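Local coordinates for thermophilic dibenzothiophene desulfurization enzyme C (Paenibacillus sp. A11-2, PDB 5XDC), which probably oxidises dibenzothiophene to its sulfoxide and then its sulfone, using reduced FMN and molecular oxygen, as a member of the DszC flavin monooxygenase family, at residues P115-R119 with E120-L124; P107-K110 with A111-Y114; E269-H272 with Y273-H277. All blocks are in the same frame, centred on the assembly; numbering follows the deposited sequence. Where two conformers were deposited one is given.

Contact 1: residues P115-R119 with E120-L124; sequences PQAVR and ERWFL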
loop_
_atom_site.group_PDB
_atom_site.type_symbol
_atom_site.label_atom_id
_atom_site.label_comp_id
_atom_site.label_asym_id
_atom_site.label_seq_id
_atom_site.Cartn_x
_atom_site.Cartn_y
_atom_site.Cartn_z
ATOM N N PRO B 115 -25.342 20.147 37.598
ATOM C CA PRO B 115 -25.460 21.602 37.786
ATOM C C PRO B 115 -24.174 22.220 38.302
ATOM O O PRO B 115 -23.833 23.353 37.943
ATOM C CB PRO B 115 -26.612 21.729 38.798
ATOM C CG PRO B 115 -27.418 20.533 38.576
ATOM C CD PRO B 115 -26.428 19.424 38.278
ATOM N N GLN B 116 -23.457 21.486 39.154
ATOM C CA GLN B 116 -22.176 21.959 39.652
ATOM C C GLN B 116 -21.171 22.092 38.517
ATOM O O GLN B 116 -20.459 23.096 38.417
ATOM C CB GLN B 116 -21.668 20.994 40.718
ATOM C CG GLN B 116 -20.574 21.558 41.561
ATOM C CD GLN B 116 -20.163 20.643 42.702
ATOM O OE1 GLN B 116 -20.612 19.495 42.805
ATOM N NE2 GLN B 116 -19.292 21.154 43.565
ATOM N N ALA B 117 -21.118 21.083 37.645
ATOM C CA ALA B 117 -20.208 21.113 36.502
ATOM C C ALA B 117 -20.498 22.291 35.584
ATOM O O ALA B 117 -19.573 22.873 34.994
ATOM C CB ALA B 117 -20.318 19.804 35.727
ATOM N N VAL B 118 -21.779 22.643 35.425
ATOM C CA VAL B 118 -22.138 23.818 34.632
ATOM C C VAL B 118 -21.693 25.097 35.335
ATOM O O VAL B 118 -21.048 25.968 34.736
ATOM C CB VAL B 118 -23.655 23.841 34.357
ATOM C CG1 VAL B 118 -24.040 25.149 33.677
ATOM C CG2 VAL B 118 -24.084 22.650 33.504
ATOM N N ARG B 119 -22.052 25.237 36.615
ATOM C CA ARG B 119 -21.782 26.468 37.357
ATOM C C ARG B 119 -20.288 26.724 37.508
ATOM O O ARG B 119 -19.825 27.862 37.358
ATOM C CB ARG B 119 -22.461 26.374 38.727
ATOM C CG ARG B 119 -22.085 27.443 39.732
ATOM C CD ARG B 119 -22.810 27.226 41.075
ATOM N NE ARG B 119 -23.820 26.154 41.031
ATOM C CZ ARG B 119 -23.728 24.977 41.656
ATOM N NH1 ARG B 119 -24.708 24.084 41.543
ATOM N NH2 ARG B 119 -22.670 24.678 42.399
ATOM N N GLU B 120 -19.526 25.678 37.802
ATOM C CA GLU B 120 -18.101 25.791 38.062
ATOM C C GLU B 120 -17.253 25.551 36.818
ATOM O O GLU B 120 -16.024 25.583 36.914
ATOM C CB GLU B 120 -17.707 24.809 39.171
ATOM C CG GLU B 120 -18.474 25.042 40.494
ATOM C CD GLU B 120 -18.013 24.146 41.631
ATOM O OE1 GLU B 120 -17.027 23.398 41.468
ATOM O OE2 GLU B 120 -18.645 24.193 42.710
ATOM N N ARG B 121 -17.882 25.310 35.668
ATOM C CA ARG B 121 -17.185 25.155 34.389
ATOM C C ARG B 121 -16.139 24.040 34.462
ATOM O O ARG B 121 -14.965 24.229 34.133
ATOM C CB ARG B 121 -16.575 26.486 33.948
ATOM C CG ARG B 121 -17.646 27.576 33.809
ATOM C CD ARG B 121 -17.226 28.735 32.930
ATOM N NE ARG B 121 -18.346 29.637 32.659
ATOM C CZ ARG B 121 -19.220 29.502 31.659
ATOM N NH1 ARG B 121 -19.136 28.490 30.787
ATOM N NH2 ARG B 121 -20.197 30.396 31.529
ATOM N N TRP B 122 -16.588 22.861 34.879
ATOM C CA TRP B 122 -15.694 21.722 35.076
ATOM C C TRP B 122 -15.109 21.216 33.765
ATOM O O TRP B 122 -15.826 20.996 32.788
ATOM C CB TRP B 122 -16.426 20.577 35.754
ATOM C CG TRP B 122 -16.624 20.747 37.220
ATOM C CD1 TRP B 122 -16.271 21.827 37.992
ATOM C CD2 TRP B 122 -17.222 19.801 38.100
ATOM N NE1 TRP B 122 -16.621 21.598 39.300
ATOM C CE2 TRP B 122 -17.207 20.364 39.393
ATOM C CE3 TRP B 122 -17.780 18.530 37.921
ATOM C CZ2 TRP B 122 -17.715 19.687 40.502
ATOM C CZ3 TRP B 122 -18.290 17.863 39.025
ATOM C CH2 TRP B 122 -18.261 18.447 40.294
ATOM N N PHE B 123 -13.800 21.003 33.781
ATOM C CA PHE B 123 -13.041 20.340 32.727
ATOM C C PHE B 123 -12.514 19.067 33.387
ATOM O O PHE B 123 -11.728 19.146 34.335
ATOM C CB PHE B 123 -11.925 21.267 32.242
ATOM C CG PHE B 123 -11.466 21.040 30.821
ATOM C CD1 PHE B 123 -11.339 19.774 30.297
ATOM C CD2 PHE B 123 -11.130 22.124 30.026
ATOM C CE1 PHE B 123 -10.885 19.597 28.990
ATOM C CE2 PHE B 123 -10.679 21.946 28.734
ATOM C CZ PHE B 123 -10.571 20.676 28.224
ATOM N N LEU B 124 -12.998 17.906 32.952
ATOM C CA LEU B 124 -12.726 16.638 33.629
ATOM C C LEU B 124 -11.404 16.046 33.165
ATOM O O LEU B 124 -11.067 16.102 31.974
ATOM C CB LEU B 124 -13.848 15.626 33.383
ATOM C CG LEU B 124 -15.273 16.025 33.789
ATOM C CD1 LEU B 124 -16.279 14.982 33.323
ATOM C CD2 LEU B 124 -15.364 16.194 35.291
HETATM O O HOH W 1 -18.444 22.030 32.401
#

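Contact 2: residues P107-K110 with A111-Y114; sequences PEQK and ARWY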
loop_
_atom_site.group_PDB
_atom_site.type_symbol
_atom_site.label_atom_id
_atom_site.label_comp_id
_atom_site.label_asym_id
_atom_site.label_seq_id
_atom_site.Cartn_x
_atom_site.Cartn_y
_atom_site.Cartn_z
ATOM N N PRO B 107 -28.876 8.603 39.559
ATOM C CA PRO B 107 -29.613 9.845 39.289
ATOM C C PRO B 107 -29.376 10.911 40.342
ATOM O O PRO B 107 -29.266 12.095 40.009
ATOM C CB PRO B 107 -31.077 9.375 39.252
ATOM C CG PRO B 107 -30.998 7.950 38.883
ATOM C CD PRO B 107 -29.755 7.427 39.537
ATOM N N GLU B 108 -29.269 10.524 41.615
ATOM C CA GLU B 108 -29.033 11.515 42.660
ATOM C C GLU B 108 -27.671 12.179 42.497
ATOM O O GLU B 108 -27.547 13.402 42.644
ATOM C CB GLU B 108 -29.147 10.868 44.043
ATOM C CG GLU B 108 -30.556 10.440 44.435
ATOM C CD GLU B 108 -31.048 9.224 43.673
ATOM O OE1 GLU B 108 -30.212 8.404 43.226
ATOM O OE2 GLU B 108 -32.283 9.088 43.518
ATOM N N GLN B 109 -26.636 11.385 42.193
ATOM C CA GLN B 109 -25.306 11.938 41.945
ATOM C C GLN B 109 -25.332 12.929 40.792
ATOM O O GLN B 109 -24.771 14.029 40.880
ATOM C CB GLN B 109 -24.320 10.801 41.643
ATOM C CG GLN B 109 -23.934 9.964 42.851
ATOM C CD GLN B 109 -23.006 8.815 42.522
ATOM O OE1 GLN B 109 -23.312 7.960 41.681
ATOM N NE2 GLN B 109 -21.880 8.761 43.219
ATOM N N LYS B 110 -25.987 12.554 39.689
ATOM C CA LYS B 110 -26.025 13.435 38.529
ATOM C C LYS B 110 -26.784 14.712 38.834
ATOM O O LYS B 110 -26.411 15.793 38.364
ATOM C CB LYS B 110 -26.668 12.730 37.343
ATOM C CG LYS B 110 -25.989 11.481 36.898
ATOM C CD LYS B 110 -26.680 11.002 35.647
ATOM C CE LYS B 110 -26.533 9.538 35.469
ATOM N NZ LYS B 110 -27.248 9.083 34.251
ATOM N N ALA B 111 -27.864 14.606 39.615
ATOM C CA ALA B 111 -28.638 15.788 39.956
ATOM C C ALA B 111 -27.794 16.799 40.713
ATOM O O ALA B 111 -28.017 18.009 40.599
ATOM C CB ALA B 111 -29.860 15.384 40.777
ATOM N N ARG B 112 -26.812 16.329 41.480
ATOM C CA ARG B 112 -25.888 17.223 42.161
ATOM C C ARG B 112 -24.728 17.640 41.268
ATOM O O ARG B 112 -24.430 18.833 41.148
ATOM C CB ARG B 112 -25.354 16.544 43.424
ATOM C CG ARG B 112 -26.425 16.319 44.488
ATOM C CD ARG B 112 -25.805 15.816 45.773
ATOM N NE ARG B 112 -25.293 14.453 45.645
ATOM C CZ ARG B 112 -26.007 13.350 45.850
ATOM N NH1 ARG B 112 -27.291 13.424 46.190
ATOM N NH2 ARG B 112 -25.430 12.164 45.711
ATOM N N TRP B 113 -24.089 16.665 40.612
ATOM C CA TRP B 113 -22.839 16.919 39.901
ATOM C C TRP B 113 -23.043 17.780 38.660
ATOM O O TRP B 113 -22.218 18.649 38.363
ATOM C CB TRP B 113 -22.195 15.591 39.499
ATOM C CG TRP B 113 -21.163 15.029 40.429
ATOM C CD1 TRP B 113 -20.313 15.723 41.243
ATOM C CD2 TRP B 113 -20.845 13.648 40.602
ATOM N NE1 TRP B 113 -19.494 14.848 41.925
ATOM C CE2 TRP B 113 -19.802 13.571 41.549
ATOM C CE3 TRP B 113 -21.339 12.467 40.051
ATOM C CZ2 TRP B 113 -19.255 12.360 41.957
ATOM C CZ3 TRP B 113 -20.807 11.272 40.462
ATOM C CH2 TRP B 113 -19.776 11.221 41.411
ATOM N N TYR B 114 -24.119 17.552 37.903
ATOM C CA TYR B 114 -24.161 18.205 36.602
ATOM C C TYR B 114 -24.432 19.700 36.728
ATOM O O TYR B 114 -23.793 20.498 36.035
ATOM C CB TYR B 114 -25.185 17.519 35.698
ATOM C CG TYR B 114 -24.769 16.137 35.236
ATOM C CD1 TYR B 114 -23.596 15.538 35.685
ATOM C CD2 TYR B 114 -25.549 15.429 34.340
ATOM C CE1 TYR B 114 -23.233 14.272 35.261
ATOM C CE2 TYR B 114 -25.191 14.166 33.914
ATOM C CZ TYR B 114 -24.019 13.598 34.375
ATOM O OH TYR B 114 -23.657 12.343 33.940
#

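Contact 3: residues E269-H272 with Y273-H277; sequences EAAH and YSRSH. With SO4 (sulfate ion), chain L.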
loop_
_atom_site.group_PDB
_atom_site.type_symbol
_atom_site.label_atom_id
_atom_site.label_comp_id
_atom_site.label_asym_id
_atom_site.label_seq_id
_atom_site.Cartn_x
_atom_site.Cartn_y
_atom_site.Cartn_z
ATOM N N GLU B 269 -3.374 22.362 5.753
ATOM C CA GLU B 269 -2.127 23.101 5.941
ATOM C C GLU B 269 -1.159 22.830 4.800
ATOM O O GLU B 269 -0.471 23.741 4.327
ATOM C CB GLU B 269 -1.490 22.733 7.287
ATOM C CG GLU B 269 -0.120 23.338 7.564
ATOM C CD GLU B 269 -0.181 24.799 7.982
ATOM O OE1 GLU B 269 0.899 25.368 8.263
ATOM O OE2 GLU B 269 -1.292 25.379 8.019
ATOM N N ALA B 270 -1.071 21.575 4.362
ATOM C CA ALA B 270 -0.231 21.250 3.222
ATOM C C ALA B 270 -0.704 22.003 1.983
ATOM O O ALA B 270 0.101 22.615 1.272
ATOM C CB ALA B 270 -0.238 19.744 2.987
ATOM N N ALA B 271 -2.015 21.977 1.718
ATOM C CA ALA B 271 -2.543 22.650 0.536
ATOM C C ALA B 271 -2.179 24.128 0.548
ATOM O O ALA B 271 -1.758 24.694 -0.473
ATOM C CB ALA B 271 -4.060 22.472 0.470
ATOM N N HIS B 272 -2.321 24.765 1.710
ATOM C CA HIS B 272 -1.943 26.167 1.853
ATOM C C HIS B 272 -0.478 26.390 1.505
ATOM O O HIS B 272 -0.141 27.338 0.782
ATOM C CB HIS B 272 -2.236 26.632 3.277
ATOM C CG HIS B 272 -1.846 28.054 3.535
ATOM N ND1 HIS B 272 -0.615 28.408 4.042
ATOM C CD2 HIS B 272 -2.520 29.212 3.342
ATOM C CE1 HIS B 272 -0.547 29.723 4.156
ATOM N NE2 HIS B 272 -1.692 30.235 3.739
ATOM N N TYR B 273 0.406 25.519 1.993
ATOM C CA TYR B 273 1.825 25.622 1.670
ATOM C C TYR B 273 2.061 25.442 0.178
ATOM O O TYR B 273 2.824 26.193 -0.437
ATOM C CB TYR B 273 2.626 24.585 2.454
ATOM C CG TYR B 273 4.103 24.682 2.186
ATOM C CD1 TYR B 273 4.683 24.029 1.107
ATOM C CD2 TYR B 273 4.928 25.435 3.022
ATOM C CE1 TYR B 273 6.030 24.121 0.856
ATOM C CE2 TYR B 273 6.279 25.540 2.775
ATOM C CZ TYR B 273 6.826 24.888 1.695
ATOM O OH TYR B 273 8.176 24.999 1.476
ATOM N N SER B 274 1.425 24.433 -0.417
ATOM C CA SER B 274 1.612 24.170 -1.838
ATOM C C SER B 274 1.208 25.377 -2.677
ATOM O O SER B 274 1.906 25.750 -3.626
ATOM C CB SER B 274 0.806 22.934 -2.242
ATOM O OG SER B 274 1.425 21.738 -1.790
ATOM N N ARG B 275 0.082 26.001 -2.341
ATOM C CA ARG B 275 -0.397 27.127 -3.130
ATOM C C ARG B 275 0.543 28.322 -3.034
ATOM O O ARG B 275 0.675 29.079 -4.003
ATOM C CB ARG B 275 -1.797 27.522 -2.686
ATOM C CG ARG B 275 -2.874 26.559 -3.187
ATOM C CD ARG B 275 -4.265 27.052 -2.902
ATOM N NE ARG B 275 -4.526 27.185 -1.473
ATOM C CZ ARG B 275 -5.152 26.295 -0.707
ATOM N NH1 ARG B 275 -5.617 25.151 -1.205
ATOM N NH2 ARG B 275 -5.303 26.559 0.585
ATOM N N SER B 276 1.213 28.506 -1.898
ATOM C CA SER B 276 2.017 29.706 -1.696
ATOM C C SER B 276 3.505 29.460 -1.874
ATOM O O SER B 276 4.276 30.422 -1.860
ATOM C CB SER B 276 1.748 30.296 -0.305
ATOM O OG SER B 276 2.076 29.371 0.713
ATOM N N HIS B 277 3.921 28.207 -2.050
ATOM C CA HIS B 277 5.292 27.855 -2.408
ATOM C C HIS B 277 5.226 26.824 -3.538
ATOM O O HIS B 277 5.561 25.651 -3.356
ATOM C CB HIS B 277 6.050 27.322 -1.204
ATOM C CG HIS B 277 5.912 28.177 0.015
ATOM N ND1 HIS B 277 4.804 28.137 0.831
ATOM C CD2 HIS B 277 6.734 29.111 0.546
ATOM C CE1 HIS B 277 4.953 29.003 1.818
ATOM N NE2 HIS B 277 6.114 29.610 1.665
HETATM S S SO4 L . -4.577 30.311 0.580
HETATM O O1 SO4 L . -4.469 30.444 -0.870
HETATM O O2 SO4 L . -5.962 30.434 1.019
HETATM O O3 SO4 L . -4.088 28.993 0.965
HETATM O O4 SO4 L . -3.781 31.360 1.212
#

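Contact 1: residues P115-R119 with E120-L124
Gln116 and Glu120 meet where a Schellman motif ends helix 107-119, a worked case of how a chain leaves a helix to enter a strand. The carbonyl O of Gln116 accepts the N of Glu120 at 2.8 Å, and the side chains add a second link, NE2 of Gln116 to OE2 of Glu120 at 3.2 Å. The donor keeps OE2 in its own amide plane but meets it from above the carboxylate plane, the two flat groups being turned 89° apart. With CG opposite the backbone N (chi1 -164°) and the chain extended beyond, the Gln116 amide also reaches the six-membered ring of Trp122, CD lying 3.4 Å from CZ2. Ala117 covers one indole face: its CA stands 3.9 Å from the centroid of the five-membered ring in a CH-pi contact, and its CB meets CE3 of Trp122 at 3.6 Å. Its O receives Trp122 N at 3.0 Å on a lone pair, the outer bond of the motif, and takes a water that also donates to Trp122 O. Val118 O accepts the weak inner bond from Arg121 N at 3.4 Å; positive phi (57°) at Arg121 turns the chain here. Arg119 runs alongside Glu120, short of a salt bridge. The carboxylate's other oxygen fixes the indole, OE1 of Glu120 taking NE1 of Trp122 at 2.8 Å.

Contact 2: residues P107-K110 with A111-Y114
The carbonyl O atoms of Pro107, Glu108, Gln109 and Lys110 accept the N atoms of Ala111, Arg112, Trp113 and Tyr114 in turn, the i to i+4 ladder of an alpha-helix, with Trp113 N to Gln109 O shortest at 2.7 Å and a weak extra bond from Arg112 N to the same oxygen. On this first stretch of helix 107-119, in the helical N-terminal domain of the acyl-CoA dehydrogenase fold, two side-chain pairs and one side chain laid over a carbonyl show how residues one turn apart pack along a helix. Lys110 lies along Tyr114: its CB is 4.0 Å from the ring centroid and only 11° off the normal, a CH-pi contact, and its extended chain carries CD to 3.7 Å from the phenol OH of Tyr114. Both polar ends then find the same residue, NZ of Lys110 bonding to the carbonyl O of Asp102 and OH of Tyr114 to its OD1. Gln109 runs beside Trp113 in the same direction, CB 3.7 Å from CZ3, with amide and indole planes 32° apart; its NE2 is held by the carbonyls of Leu227 and Asp225, its OE1 by Ser106 N. Arg112 bends at chi3 (-70°), which folds its guanidinium back so that one face lies over the Glu108 carbonyl, CZ 3.6 Å from that O. The two aromatic rings turn inward to helix 85-104, where both touch Val101 and Tyr114 also meets the ring of Phe98; Leu228 adjoins Trp113, and the loop residue Arg63 packs against Lys110 and Tyr114.

Contact 3: residues E269-H272 with Y273-H277
Arg275 lays its guanidinium over the carbonyl oxygen of Ala271, one turn back, with CZ 3.8 Å from that O and NH1 3.5 Å from the Ala271 CB. The pair belongs to the C-terminal end of helix 247-276, in the helical C-terminal domain of the acyl-CoA dehydrogenase fold, and exemplifies how a long side chain can fold back on its own helix and still serve partners beyond it. A bend at chi3 (-62°) brings the flat group over the carbonyl. From there NH1 bonds to the carbonyl O of Leu403 of the second subunit, while NE makes a weak bond of 3.3 Å to O1 of a sulfate, probably taken up from the crystallisation liquor. A second sulfate oxygen lies at the guanidinium edge, but its position is doubtful. With an alanine here, the Leu403 carbonyl of the second subunit would probably lose this donor and the sulfate the NE that holds it. Within the chain, Ser274 OG bonds to Tyr299 OH, and Tyr273 stacks on Phe373 and touches Arg366, an FMN-binding residue.

The helix ends with two carbonyls that each take two donors. Ser276 approaches the O of His272 from opposite faces of its plane, OG at 3.0 Å and N at 3.2 Å, the hydroxyl placed between backbone N and carbonyl carbon (chi1 60°). The O of Tyr273 receives the N of His277 at 2.8 Å. His277, the first residue to leave helical geometry, sets its imidazole against one face of the Tyr273 ring, and its ND1 donates to a lone pair of Tyr273 O at 3.1 Å.

Contacts 1 and 2 divide helix 107-119 between them, their centres about 12 Å apart. Trp122 CH2 packs on Trp113 CD1 at 3.5 Å, so the indole following the helix rests on one from its middle. Pro115 has no N-H to offer the carbonyl of Ala111, one turn back, and the helix kinks there; its CD lies 3.6 Å from Lys110 O. Contact 3 stands apart in the C-terminal domain, its centre about 40 Å from contact 1 and about 49 Å from contact 2. Contacts 1 and 2 lie away from the annotated sites, whereas the Tyr273 side chain comes within about 3 Å of that of Arg366, which binds FMN in another structure of this protein (none is bound to this chain here), and about 11 Å of a bound indole, nearest atoms.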